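Local coordinates for sensory rhodopsin transducer (Thermotoga maritima, PDB 1NC7), which is of unknown function but binds magnesium and probably relays signals from a sensory rhodopsin as a soluble transducer, at residues D[27-32]-D[111-116]; D[44-49]-D[118-123]; D[50-55]-D[78-83]; D[64-69]-D[99-104]. All coordinates share one frame; numbering follows the deposited sequence.

Contact 1 of 4, residues D[27-32]-D[111-116]; sequences RKWFFP and VVMQLS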
loop_
_atom_site.group_PDB
_atom_site.type_symbol
_atom_site.label_atom_id
_atom_site.label_comp_id
_atom_site.label_asym_id
_atom_site.label_seq_id
_atom_site.Cartn_x
_atom_site.Cartn_y
_atom_site.Cartn_z
ATOM N N ARG D 27 -17.252 7.720 -3.611
ATOM C CA ARG D 27 -17.265 9.151 -3.873
ATOM C C ARG D 27 -16.248 9.969 -3.080
ATOM O O ARG D 27 -15.971 11.115 -3.429
ATOM C CB ARG D 27 -18.673 9.705 -3.651
ATOM C CG ARG D 27 -19.655 9.268 -4.732
ATOM C CD ARG D 27 -21.020 9.901 -4.540
ATOM N NE ARG D 27 -20.952 11.360 -4.539
ATOM C CZ ARG D 27 -21.996 12.155 -4.330
ATOM N NH1 ARG D 27 -23.194 11.634 -4.104
ATOM N NH2 ARG D 27 -21.843 13.473 -4.344
ATOM N N LYS D 28 -15.684 9.388 -2.025
ATOM C CA LYS D 28 -14.706 10.113 -1.221
ATOM C C LYS D 28 -13.444 9.294 -0.980
ATOM O O LYS D 28 -13.517 8.123 -0.614
ATOM C CB LYS D 28 -15.321 10.526 0.116
ATOM C CG LYS D 28 -16.521 11.452 -0.030
ATOM C CD LYS D 28 -16.998 11.954 1.324
ATOM C CE LYS D 28 -18.256 12.800 1.187
ATOM N NZ LYS D 28 -18.061 13.954 0.267
ATOM N N TRP D 29 -12.292 9.928 -1.191
ATOM C CA TRP D 29 -10.995 9.276 -1.015
ATOM C C TRP D 29 -10.070 10.122 -0.151
ATOM O O TRP D 29 -10.089 11.351 -0.230
ATOM C CB TRP D 29 -10.357 9.006 -2.381
ATOM C CG TRP D 29 -11.095 7.962 -3.141
ATOM C CD1 TRP D 29 -12.224 8.129 -3.902
ATOM C CD2 TRP D 29 -10.821 6.559 -3.135
ATOM N NE1 TRP D 29 -12.668 6.912 -4.361
ATOM C CE2 TRP D 29 -11.825 5.932 -3.905
ATOM C CE3 TRP D 29 -9.822 5.769 -2.549
ATOM C CZ2 TRP D 29 -11.862 4.548 -4.099
ATOM C CZ3 TRP D 29 -9.860 4.393 -2.744
ATOM C CH2 TRP D 29 -10.874 3.798 -3.514
ATOM N N PHE D 30 -9.250 9.455 0.660
ATOM C CA PHE D 30 -8.354 10.135 1.592
ATOM C C PHE D 30 -6.929 9.586 1.574
ATOM O O PHE D 30 -6.722 8.370 1.607
ATOM C CB PHE D 30 -8.922 10.006 3.009
ATOM C CG PHE D 30 -10.331 10.518 3.150
ATOM C CD1 PHE D 30 -10.575 11.784 3.666
ATOM C CD2 PHE D 30 -11.411 9.738 2.749
ATOM C CE1 PHE D 30 -11.884 12.267 3.781
ATOM C CE2 PHE D 30 -12.720 10.209 2.858
ATOM C CZ PHE D 30 -12.955 11.475 3.375
ATOM N N PHE D 31 -5.957 10.493 1.541
ATOM C CA PHE D 31 -4.539 10.135 1.531
ATOM C C PHE D 31 -3.806 11.010 2.545
ATOM O O PHE D 31 -3.487 12.166 2.267
ATOM C CB PHE D 31 -3.950 10.366 0.137
ATOM C CG PHE D 31 -4.538 9.483 -0.919
ATOM C CD1 PHE D 31 -4.045 8.199 -1.123
ATOM C CD2 PHE D 31 -5.609 9.922 -1.690
ATOM C CE1 PHE D 31 -4.613 7.363 -2.083
ATOM C CE2 PHE D 31 -6.185 9.094 -2.653
ATOM C CZ PHE D 31 -5.685 7.813 -2.849
ATOM N N PRO D 32 -3.521 10.465 3.736
ATOM C CA PRO D 32 -2.828 11.244 4.765
ATOM C C PRO D 32 -1.394 11.690 4.499
ATOM O O PRO D 32 -0.999 12.768 4.947
ATOM C CB PRO D 32 -2.913 10.342 6.001
ATOM C CG PRO D 32 -4.176 9.560 5.768
ATOM C CD PRO D 32 -4.074 9.223 4.303
ATOM N N VAL D 111 -15.519 6.715 -8.024
ATOM C CA VAL D 111 -14.244 6.584 -8.728
ATOM C C VAL D 111 -13.300 5.820 -7.804
ATOM O O VAL D 111 -13.669 5.478 -6.684
ATOM C CB VAL D 111 -13.617 7.965 -9.065
ATOM C CG1 VAL D 111 -14.491 8.701 -10.069
ATOM C CG2 VAL D 111 -13.447 8.794 -7.797
ATOM N N VAL D 112 -12.094 5.527 -8.279
ATOM C CA VAL D 112 -11.115 4.829 -7.451
ATOM C C VAL D 112 -9.830 5.637 -7.533
ATOM O O VAL D 112 -9.477 6.139 -8.604
ATOM C CB VAL D 112 -10.849 3.392 -7.947
ATOM C CG1 VAL D 112 -9.896 2.688 -6.986
ATOM C CG2 VAL D 112 -12.160 2.620 -8.040
HETATM N N MSE D 113 -9.139 5.772 -6.406
HETATM C CA MSE D 113 -7.909 6.557 -6.378
HETATM C C MSE D 113 -6.736 5.883 -5.690
HETATM O O MSE D 113 -6.908 5.085 -4.765
HETATM C CB MSE D 113 -8.160 7.902 -5.703
HETATM C CG MSE D 113 -9.175 8.758 -6.415
HETATM SE SE MSE D 113 -9.232 10.531 -5.682
HETATM C CE MSE D 113 -11.026 10.985 -6.200
ATOM N N GLN D 114 -5.541 6.247 -6.147
ATOM C CA GLN D 114 -4.285 5.718 -5.624
ATOM C C GLN D 114 -3.275 6.862 -5.650
ATOM O O GLN D 114 -3.273 7.662 -6.584
ATOM C CB GLN D 114 -3.807 4.573 -6.525
ATOM C CG GLN D 114 -2.558 3.838 -6.052
ATOM C CD GLN D 114 -2.218 2.653 -6.948
ATOM O OE1 GLN D 114 -3.050 2.189 -7.728
ATOM N NE2 GLN D 114 -0.994 2.156 -6.836
ATOM N N LEU D 115 -2.426 6.948 -4.630
ATOM C CA LEU D 115 -1.419 8.006 -4.574
ATOM C C LEU D 115 -0.023 7.406 -4.573
ATOM O O LEU D 115 0.280 6.513 -3.777
ATOM C CB LEU D 115 -1.590 8.861 -3.313
ATOM C CG LEU D 115 -0.611 10.032 -3.139
ATOM C CD1 LEU D 115 -0.840 11.062 -4.243
ATOM C CD2 LEU D 115 -0.804 10.671 -1.769
ATOM N N SER D 116 0.826 7.904 -5.463
ATOM C CA SER D 116 2.189 7.412 -5.561
ATOM C C SER D 116 3.172 8.561 -5.510
ATOM O O SER D 116 2.892 9.652 -5.996
ATOM C CB SER D 116 2.374 6.638 -6.862
ATOM O OG SER D 116 1.426 5.595 -6.942
#

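Contact 2 of 4, residues D[44-49]-D[118-123]; sequences LVSHES and LDVGKN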
loop_
_atom_site.group_PDB
_atom_site.type_symbol
_atom_site.label_atom_id
_atom_site.label_comp_id
_atom_site.label_asym_id
_atom_site.label_seq_id
_atom_site.Cartn_x
_atom_site.Cartn_y
_atom_site.Cartn_z
ATOM N N LEU D 44 13.375 13.747 -15.124
ATOM C CA LEU D 44 12.476 13.568 -13.991
ATOM C C LEU D 44 12.675 14.511 -12.813
ATOM O O LEU D 44 13.790 14.922 -12.495
ATOM C CB LEU D 44 12.571 12.129 -13.473
ATOM C CG LEU D 44 12.223 10.982 -14.422
ATOM C CD1 LEU D 44 12.442 9.660 -13.702
ATOM C CD2 LEU D 44 10.780 11.105 -14.885
ATOM N N VAL D 45 11.566 14.844 -12.166
ATOM C CA VAL D 45 11.576 15.689 -10.984
ATOM C C VAL D 45 10.753 14.921 -9.958
ATOM O O VAL D 45 9.847 14.170 -10.324
ATOM C CB VAL D 45 10.911 17.064 -11.243
ATOM C CG1 VAL D 45 11.700 17.839 -12.291
ATOM C CG2 VAL D 45 9.474 16.871 -11.695
ATOM N N SER D 46 11.088 15.074 -8.684
ATOM C CA SER D 46 10.343 14.397 -7.630
ATOM C C SER D 46 8.906 14.895 -7.694
ATOM O O SER D 46 8.655 16.063 -7.985
ATOM C CB SER D 46 10.945 14.717 -6.263
ATOM O OG SER D 46 12.245 14.170 -6.145
ATOM N N HIS D 47 7.958 14.010 -7.420
ATOM C CA HIS D 47 6.562 14.406 -7.480
ATOM C C HIS D 47 5.662 13.358 -6.864
ATOM O O HIS D 47 6.115 12.323 -6.384
ATOM C CB HIS D 47 6.130 14.604 -8.936
ATOM C CG HIS D 47 6.170 13.347 -9.753
ATOM N ND1 HIS D 47 7.314 12.903 -10.380
ATOM C CD2 HIS D 47 5.215 12.424 -10.016
ATOM C CE1 HIS D 47 7.063 11.759 -10.994
ATOM N NE2 HIS D 47 5.797 11.445 -10.787
ATOM N N GLU D 48 4.372 13.662 -6.869
ATOM C CA GLU D 48 3.363 12.735 -6.397
ATOM C C GLU D 48 2.326 12.735 -7.495
ATOM O O GLU D 48 2.075 13.768 -8.119
ATOM C CB GLU D 48 2.723 13.192 -5.086
ATOM C CG GLU D 48 3.637 13.073 -3.888
ATOM C CD GLU D 48 2.880 13.043 -2.577
ATOM O OE1 GLU D 48 1.927 13.833 -2.423
ATOM O OE2 GLU D 48 3.240 12.232 -1.697
ATOM N N SER D 49 1.760 11.566 -7.756
ATOM C CA SER D 49 0.735 11.445 -8.772
ATOM C C SER D 49 -0.518 10.904 -8.112
ATOM O O SER D 49 -0.503 9.819 -7.526
ATOM C CB SER D 49 1.177 10.495 -9.890
ATOM O OG SER D 49 2.232 11.052 -10.657
ATOM N N LEU D 118 7.289 9.763 -6.173
ATOM C CA LEU D 118 8.602 9.502 -6.741
ATOM C C LEU D 118 9.528 10.501 -6.056
ATOM O O LEU D 118 9.345 11.716 -6.173
ATOM C CB LEU D 118 8.640 9.752 -8.251
ATOM C CG LEU D 118 10.066 9.714 -8.824
ATOM C CD1 LEU D 118 10.617 8.293 -8.751
ATOM C CD2 LEU D 118 10.062 10.209 -10.262
ATOM N N ASP D 119 10.503 9.985 -5.318
ATOM C CA ASP D 119 11.467 10.825 -4.624
ATOM C C ASP D 119 12.776 10.529 -5.341
ATOM O O ASP D 119 13.323 9.433 -5.217
ATOM C CB ASP D 119 11.566 10.417 -3.154
ATOM C CG ASP D 119 12.328 11.423 -2.315
ATOM O OD1 ASP D 119 13.118 12.208 -2.884
ATOM O OD2 ASP D 119 12.141 11.418 -1.079
ATOM N N VAL D 120 13.262 11.499 -6.104
ATOM C CA VAL D 120 14.482 11.302 -6.867
ATOM C C VAL D 120 15.482 12.431 -6.680
ATOM O O VAL D 120 15.118 13.553 -6.339
ATOM C CB VAL D 120 14.147 11.155 -8.371
ATOM C CG1 VAL D 120 13.538 12.449 -8.894
ATOM C CG2 VAL D 120 15.394 10.789 -9.158
ATOM N N GLY D 121 16.752 12.111 -6.896
ATOM C CA GLY D 121 17.807 13.095 -6.768
ATOM C C GLY D 121 19.018 12.566 -7.504
ATOM O O GLY D 121 18.948 11.507 -8.126
ATOM N N LYS D 122 20.129 13.288 -7.441
ATOM C CA LYS D 122 21.330 12.839 -8.124
ATOM C C LYS D 122 21.777 11.476 -7.607
ATOM O O LYS D 122 22.275 10.651 -8.374
ATOM C CB LYS D 122 22.464 13.850 -7.941
ATOM C CG LYS D 122 23.753 13.441 -8.638
ATOM C CD LYS D 122 24.814 14.521 -8.548
ATOM C CE LYS D 122 26.075 14.096 -9.281
ATOM N NZ LYS D 122 25.784 13.736 -10.696
ATOM N N ASN D 123 21.576 11.236 -6.312
ATOM C CA ASN D 123 21.997 9.979 -5.702
ATOM C C ASN D 123 20.917 9.080 -5.091
ATOM O O ASN D 123 21.212 8.283 -4.200
ATOM C CB ASN D 123 23.073 10.254 -4.648
ATOM C CG ASN D 123 24.367 10.767 -5.254
ATOM O OD1 ASN D 123 24.398 11.827 -5.878
ATOM N ND2 ASN D 123 25.443 10.010 -5.077
#

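Contact 3 of 4, residues D[50-55]-D[78-83]; sequences LCIMNT and VEISPM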
loop_
_atom_site.group_PDB
_atom_site.type_symbol
_atom_site.label_atom_id
_atom_site.label_comp_id
_atom_site.label_asym_id
_atom_site.label_seq_id
_atom_site.Cartn_x
_atom_site.Cartn_y
_atom_site.Cartn_z
ATOM N N LEU D 50 -1.592 11.683 -8.172
ATOM C CA LEU D 50 -2.862 11.243 -7.620
ATOM C C LEU D 50 -3.545 10.613 -8.818
ATOM O O LEU D 50 -3.968 11.311 -9.742
ATOM C CB LEU D 50 -3.684 12.427 -7.107
ATOM C CG LEU D 50 -5.070 12.065 -6.565
ATOM C CD1 LEU D 50 -4.934 11.100 -5.391
ATOM C CD2 LEU D 50 -5.796 13.331 -6.131
ATOM N N CYS D 51 -3.626 9.289 -8.814
ATOM C CA CYS D 51 -4.222 8.578 -9.930
ATOM C C CYS D 51 -5.677 8.263 -9.665
ATOM O O CYS D 51 -6.030 7.695 -8.631
ATOM C CB CYS D 51 -3.415 7.318 -10.211
ATOM S SG CYS D 51 -1.680 7.726 -10.541
ATOM N N ILE D 52 -6.517 8.648 -10.622
ATOM C CA ILE D 52 -7.955 8.475 -10.515
ATOM C C ILE D 52 -8.503 7.748 -11.733
ATOM O O ILE D 52 -8.071 7.997 -12.859
ATOM C CB ILE D 52 -8.648 9.850 -10.434
ATOM C CG1 ILE D 52 -7.953 10.725 -9.388
ATOM C CG2 ILE D 52 -10.123 9.674 -10.100
ATOM C CD1 ILE D 52 -8.450 12.161 -9.362
HETATM N N MSE D 53 -9.445 6.843 -11.504
HETATM C CA MSE D 53 -10.061 6.125 -12.608
HETATM C C MSE D 53 -11.575 6.220 -12.493
HETATM O O MSE D 53 -12.134 6.183 -11.392
HETATM C CB MSE D 53 -9.608 4.659 -12.638
HETATM C CG MSE D 53 -9.983 3.836 -11.426
HETATM SE SE MSE D 53 -9.162 2.068 -11.445
HETATM C CE MSE D 53 -10.012 1.383 -13.040
ATOM N N ASN D 54 -12.223 6.367 -13.642
ATOM C CA ASN D 54 -13.672 6.475 -13.723
ATOM C C ASN D 54 -14.164 5.380 -14.662
ATOM O O ASN D 54 -13.950 5.457 -15.869
ATOM C CB ASN D 54 -14.054 7.853 -14.269
ATOM C CG ASN D 54 -15.557 8.040 -14.405
ATOM O OD1 ASN D 54 -16.342 7.207 -13.958
ATOM N ND2 ASN D 54 -15.961 9.150 -15.020
ATOM N N THR D 55 -14.812 4.361 -14.102
ATOM C CA THR D 55 -15.322 3.254 -14.903
ATOM C C THR D 55 -16.804 3.430 -15.207
ATOM O O THR D 55 -17.427 2.551 -15.802
ATOM C CB THR D 55 -15.146 1.906 -14.176
ATOM O OG1 THR D 55 -15.943 1.897 -12.983
ATOM C CG2 THR D 55 -13.686 1.686 -13.799
ATOM N N VAL D 78 -10.822 18.941 -10.751
ATOM C CA VAL D 78 -10.456 18.216 -11.963
ATOM C C VAL D 78 -11.675 17.437 -12.436
ATOM O O VAL D 78 -12.625 17.226 -11.678
ATOM C CB VAL D 78 -9.294 17.209 -11.731
ATOM C CG1 VAL D 78 -8.080 17.928 -11.167
ATOM C CG2 VAL D 78 -9.743 16.085 -10.806
ATOM N N GLU D 79 -11.655 17.026 -13.697
ATOM C CA GLU D 79 -12.754 16.249 -14.252
ATOM C C GLU D 79 -12.178 15.054 -14.992
ATOM O O GLU D 79 -11.095 15.134 -15.570
ATOM C CB GLU D 79 -13.590 17.095 -15.215
ATOM C CG GLU D 79 -14.194 18.337 -14.584
ATOM C CD GLU D 79 -15.177 19.038 -15.502
ATOM O OE1 GLU D 79 -14.839 19.251 -16.685
ATOM O OE2 GLU D 79 -16.284 19.383 -15.036
ATOM N N ILE D 80 -12.902 13.941 -14.962
ATOM C CA ILE D 80 -12.459 12.733 -15.645
ATOM C C ILE D 80 -13.628 12.114 -16.391
ATOM O O ILE D 80 -14.650 11.777 -15.797
ATOM C CB ILE D 80 -11.894 11.710 -14.654
ATOM C CG1 ILE D 80 -10.779 12.359 -13.834
ATOM C CG2 ILE D 80 -11.357 10.497 -15.409
ATOM C CD1 ILE D 80 -10.159 11.444 -12.823
ATOM N N SER D 81 -13.462 11.976 -17.701
ATOM C CA SER D 81 -14.496 11.418 -18.563
ATOM C C SER D 81 -14.739 9.935 -18.303
ATOM O O SER D 81 -13.926 9.258 -17.672
ATOM C CB SER D 81 -14.111 11.635 -20.026
ATOM O OG SER D 81 -13.887 13.012 -20.287
ATOM N N PRO D 82 -15.877 9.413 -18.781
ATOM C CA PRO D 82 -16.236 8.004 -18.605
ATOM C C PRO D 82 -15.186 7.051 -19.173
ATOM O O PRO D 82 -14.630 7.295 -20.244
ATOM C CB PRO D 82 -17.566 7.896 -19.346
ATOM C CG PRO D 82 -18.159 9.253 -19.169
ATOM C CD PRO D 82 -16.978 10.154 -19.426
HETATM N N MSE D 83 -14.927 5.967 -18.446
HETATM C CA MSE D 83 -13.959 4.957 -18.861
HETATM C C MSE D 83 -12.596 5.546 -19.202
HETATM O O MSE D 83 -12.000 5.217 -20.230
HETATM C CB MSE D 83 -14.510 4.169 -20.054
HETATM C CG MSE D 83 -15.731 3.316 -19.716
HETATM SE SE MSE D 83 -15.348 1.890 -18.457
HETATM C CE MSE D 83 -14.627 0.591 -19.694
#

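Contact 4 of 4, residues D[64-69]-D[99-104]; sequences ITFLFE and KPYSIM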
loop_
_atom_site.group_PDB
_atom_site.type_symbol
_atom_site.label_atom_id
_atom_site.label_comp_id
_atom_site.label_asym_id
_atom_site.label_seq_id
_atom_site.Cartn_x
_atom_site.Cartn_y
_atom_site.Cartn_z
ATOM N N ILE D 64 -10.627 18.439 -4.972
ATOM C CA ILE D 64 -9.482 17.940 -4.218
ATOM C C ILE D 64 -9.034 18.947 -3.171
ATOM O O ILE D 64 -8.571 20.036 -3.509
ATOM C CB ILE D 64 -8.287 17.652 -5.145
ATOM C CG1 ILE D 64 -8.733 16.779 -6.322
ATOM C CG2 ILE D 64 -7.181 16.958 -4.357
ATOM C CD1 ILE D 64 -7.667 16.570 -7.372
ATOM N N THR D 65 -9.161 18.570 -1.905
ATOM C CA THR D 65 -8.775 19.445 -0.804
ATOM C C THR D 65 -7.440 19.034 -0.189
ATOM O O THR D 65 -7.234 17.871 0.165
ATOM C CB THR D 65 -9.846 19.437 0.300
ATOM O OG1 THR D 65 -11.100 19.864 -0.248
ATOM C CG2 THR D 65 -9.450 20.371 1.440
ATOM N N PHE D 66 -6.540 20.003 -0.069
ATOM C CA PHE D 66 -5.227 19.775 0.520
ATOM C C PHE D 66 -5.206 20.388 1.914
ATOM O O PHE D 66 -5.486 21.581 2.080
ATOM C CB PHE D 66 -4.146 20.418 -0.353
ATOM C CG PHE D 66 -4.002 19.779 -1.703
ATOM C CD1 PHE D 66 -3.135 18.708 -1.892
ATOM C CD2 PHE D 66 -4.759 20.226 -2.778
ATOM C CE1 PHE D 66 -3.026 18.090 -3.139
ATOM C CE2 PHE D 66 -4.659 19.617 -4.026
ATOM C CZ PHE D 66 -3.791 18.548 -4.205
ATOM N N LEU D 67 -4.898 19.565 2.913
ATOM C CA LEU D 67 -4.819 20.012 4.299
ATOM C C LEU D 67 -3.348 20.083 4.682
ATOM O O LEU D 67 -2.547 19.251 4.254
ATOM C CB LEU D 67 -5.532 19.028 5.230
ATOM C CG LEU D 67 -7.008 18.725 4.981
ATOM C CD1 LEU D 67 -7.499 17.757 6.045
ATOM C CD2 LEU D 67 -7.825 20.013 5.001
ATOM N N PHE D 68 -2.991 21.076 5.487
ATOM C CA PHE D 68 -1.607 21.248 5.906
ATOM C C PHE D 68 -1.472 21.158 7.419
ATOM O O PHE D 68 -2.467 21.038 8.130
ATOM C CB PHE D 68 -1.092 22.588 5.376
ATOM C CG PHE D 68 -1.113 22.675 3.877
ATOM C CD1 PHE D 68 -0.078 22.129 3.123
ATOM C CD2 PHE D 68 -2.199 23.239 3.216
ATOM C CE1 PHE D 68 -0.126 22.140 1.729
ATOM C CE2 PHE D 68 -2.257 23.253 1.821
ATOM C CZ PHE D 68 -1.217 22.702 1.078
ATOM N N GLU D 69 -0.238 21.204 7.912
ATOM C CA GLU D 69 -0.014 21.107 9.346
ATOM C C GLU D 69 -0.295 22.403 10.094
ATOM O O GLU D 69 -0.850 22.371 11.191
ATOM C CB GLU D 69 1.422 20.659 9.636
ATOM C CG GLU D 69 1.762 19.272 9.106
ATOM C CD GLU D 69 3.070 18.750 9.665
ATOM O OE1 GLU D 69 4.093 19.453 9.538
ATOM O OE2 GLU D 69 3.074 17.635 10.234
ATOM N N LYS D 99 6.618 20.449 1.852
ATOM C CA LYS D 99 5.647 20.878 2.845
ATOM C C LYS D 99 4.637 19.749 3.013
ATOM O O LYS D 99 3.876 19.446 2.096
ATOM C CB LYS D 99 4.934 22.154 2.384
ATOM C CG LYS D 99 3.965 22.721 3.412
ATOM C CD LYS D 99 3.351 24.030 2.936
ATOM C CE LYS D 99 2.499 24.659 4.031
ATOM N NZ LYS D 99 1.926 25.968 3.618
ATOM N N PRO D 100 4.626 19.105 4.185
ATOM C CA PRO D 100 3.684 18.006 4.415
ATOM C C PRO D 100 2.226 18.421 4.270
ATOM O O PRO D 100 1.846 19.527 4.644
ATOM C CB PRO D 100 4.022 17.553 5.834
ATOM C CG PRO D 100 4.533 18.801 6.482
ATOM C CD PRO D 100 5.407 19.390 5.402
ATOM N N TYR D 101 1.420 17.526 3.714
ATOM C CA TYR D 101 0.001 17.791 3.538
ATOM C C TYR D 101 -0.760 16.474 3.482
ATOM O O TYR D 101 -0.161 15.396 3.543
ATOM C CB TYR D 101 -0.235 18.614 2.259
ATOM C CG TYR D 101 0.175 17.943 0.959
ATOM C CD1 TYR D 101 -0.673 17.044 0.315
ATOM C CD2 TYR D 101 1.406 18.220 0.370
ATOM C CE1 TYR D 101 -0.304 16.438 -0.891
ATOM C CE2 TYR D 101 1.784 17.619 -0.831
ATOM C CZ TYR D 101 0.928 16.734 -1.453
ATOM O OH TYR D 101 1.309 16.145 -2.638
ATOM N N SER D 102 -2.082 16.572 3.419
ATOM C CA SER D 102 -2.948 15.404 3.321
ATOM C C SER D 102 -3.986 15.743 2.269
ATOM O O SER D 102 -4.242 16.919 2.002
ATOM C CB SER D 102 -3.631 15.100 4.652
ATOM O OG SER D 102 -2.688 14.676 5.617
ATOM N N ILE D 103 -4.585 14.717 1.677
ATOM C CA ILE D 103 -5.561 14.922 0.616
ATOM C C ILE D 103 -6.924 14.299 0.871
ATOM O O ILE D 103 -7.021 13.149 1.285
ATOM C CB ILE D 103 -5.060 14.310 -0.718
ATOM C CG1 ILE D 103 -3.688 14.872 -1.086
ATOM C CG2 ILE D 103 -6.069 14.579 -1.830
ATOM C CD1 ILE D 103 -3.058 14.178 -2.284
HETATM N N MSE D 104 -7.973 15.081 0.635
HETATM C CA MSE D 104 -9.336 14.583 0.724
HETATM C C MSE D 104 -9.900 14.892 -0.656
HETATM O O MSE D 104 -9.846 16.034 -1.113
HETATM C CB MSE D 104 -10.168 15.312 1.777
HETATM C CG MSE D 104 -11.661 15.010 1.612
HETATM SE SE MSE D 104 -12.818 15.766 2.956
HETATM C CE MSE D 104 -12.614 17.638 2.517
HETATM O O HOH W 1 2.261 21.537 6.321
#

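Contact 1 of 4, residues D[27-32]-D[111-116]
The indole of Trp29 is the first bump, seated in the hollow made by Val111, Val112 and Met113, with Met113 N 3.5 Å above the Trp29 ring plane and near its centre. On that same face the selenomethionine side chain of Met113 passes over the ring, CG 4.1 Å from the centroid of the five-membered ring of Trp29, a CH-pi contact. The chain runs on extended (chi2 -171°), which brings SE obliquely to 4.7 Å from the same Trp29 centroid, a Met-aromatic contact. At the far rim, Val112 CG1 meets Trp29 CH2 at 3.8 Å. The indole N-H gives Val111 O only a weak, bent bond (2.9 Å from Trp29 NE1, 128°); Ala26 O is its stronger partner. Phe31, the second bump, fits between Met113 and Leu115: its CZ lies 3.8 Å from Met113 CB, the Met113 carbonyl carbon is in the ring plane, and Leu115 CB presses on a face, 3.4 Å from Phe31 CD1. An alanine in place of Trp29 would probably open a gap above the Val112-Met113 peptide and leave the selenium-bearing chain without the ring it lies against. Strands 28-32 and 111-116 run almost parallel (6°), axes 7.7 Å apart; no backbone-to-backbone hydrogen bond joins them, and side chains of the first reach side chains and backbone of the second, as inside a beta sandwich, here an antiparallel sheet curled back on itself.

Contact 2 of 4, residues D[44-49]-D[118-123]
His47 and Leu118 form an antiparallel hydrogen-bonded pair, joined by two backbone bonds: Leu118 N to His47 O at 2.8 Å and His47 N to Leu118 O at 3.0 Å. Leu118 O takes a further, softer contact from Ser46 CA at 3.2 Å. Next to this pair, at Ser46 and Val120, the backbone pairing gives way to a side chain, as Ser46 OG accepts the amide of Val120 (N to OG 2.9 Å, 168°). That hydroxyl also bonds to Gly39 O, which must be the acceptor, so the serine both receives and gives. Val120 CG1 rests 3.5 Å from the same Ser46 OG. The imidazole is held from within its own segment, by Val45 of the short strand 44-45. With CG between the backbone N and the carbonyl carbon (chi1 64°), the ring folds back so that His47 ND1 donates to Val45 O at 2.8 Å, an almost perfectly linear bond lying in the ring plane, which fixes the rotation of the ring. Leu118 then covers one face, its CB 4.1 Å from the His47 ring centroid, and its CD2 reaches on toward Leu44. The neighbouring acids look elsewhere: Asp119 bonds through OD1 to His124 and through OD2 to the hydroxyl of Tyr125 of a neighbouring subunit, while Glu48 makes a salt bridge to Arg117. Strand 110-121 here lies between strand 47-54 and strand 124-135, which carries the magnesium-binding residues Thr126, paired with Asp119, and Leu127, packed on Leu118; strand 84-89 flanks the other edge of 47-54, and Arg89 touches His47.

Contact 3 of 4, residues D[50-55]-D[78-83]
The chain brings Thr55 and Met83 to within 4.5 Å, CA to CA, where the two segments converge; farther back, strands 50-54 and 78-80 diverge, at 43° to each other, with a closest axis separation of 8.4 Å. Met83 takes up a left-handed backbone conformation that turns the chain toward strand 84-89. In the gap between the strands, Ile80 CD1 pushes against Ile52 CB and CG2, at distances shorter than normal packing allows, so its exact placement is doubtful. Nearer the converging end, Asn54 has its CG anti to the backbone N (chi1 179°), sending ND2 to Ile80 O at 3.0 Å; the donor sits well above the carbonyl plane, yet the acceptor lies close to the plane of the amide. ND2 also bonds to Glu58 O, and OD1 takes the Gly56 amide, so three bonds fix the rotation of the carboxamide. A leucine at Asn54 would probably leave Ile80 O, Glu58 O and the Gly56 amide without these mates. Selenomethionine Met83 curls back, its SE 3.4 Å from Thr55 O. Such face-to-face packing, with a short connection crossing from strand 74-80 to strand 84-89 at opposite ends of the sheet, is that of a beta sandwich.

Contact 4 of 4, residues D[64-69]-D[99-104]
Thr65 and Met104 form an antiparallel hydrogen-bonded pair, with Thr65 N to Met104 O at 2.7 Å and Met104 N to Thr65 O at 2.9 Å. Leu67 and Ser102 repeat the pattern two residues on, Leu67 N reaching Ser102 O at 2.9 Å and Ser102 N reaching Leu67 O at 2.8 Å. Beyond them one water bridges the strand ends, accepting from Glu69 N and donating to Pro100 O. Lys99 stretches out fully so that NZ comes over the face of Phe68, 4.7 Å from the ring centroid, a cation-pi contact; NZ also bonds to Ser71. Toward the interior, the edge of Phe66 is turned to the face of Tyr101, offset, with planes at 72° and CD1 to CD1 3.7 Å. Tyr101 CB packs on Phe68 CE1, and Ile103 CG2 lies 3.6 Å from Ile64 CG2. The other face carries Thr65, Leu67, Ser102 and selenomethionine Met104, and a neighbouring subunit covers it: its Met53 packs on Ser102 and Met104, its Met83 on Leu67, and its His87 amide bonds to Glu69 OE2. The chemistry implies a two-sided ribbon, its aromatic and aliphatic face given to the subunit core and its mixed face to tetramer assembly.

How the contacts relate
Contacts 1 and 4 are buried, whereas contacts 2 and 3 lie toward the ends of the fold and are partly exposed. Contacts 2 and 4 join neighbouring strands edge to edge through backbone hydrogen bonds; contacts 1 and 3 pack strands that are not adjacent in the sheet, relying on side chains. Each strand of the pair joined in contact 2 goes on to pack across the core on a different strand, 110-121 on 28-34 in contact 1 and 47-54 on 74-80 in contact 3. Phe31 O bonds to Ile103 N, tying contact 1 to contact 4. All but contact 3 reach one neighbouring subunit, while contacts 1 and 3 touch another neighbouring subunit.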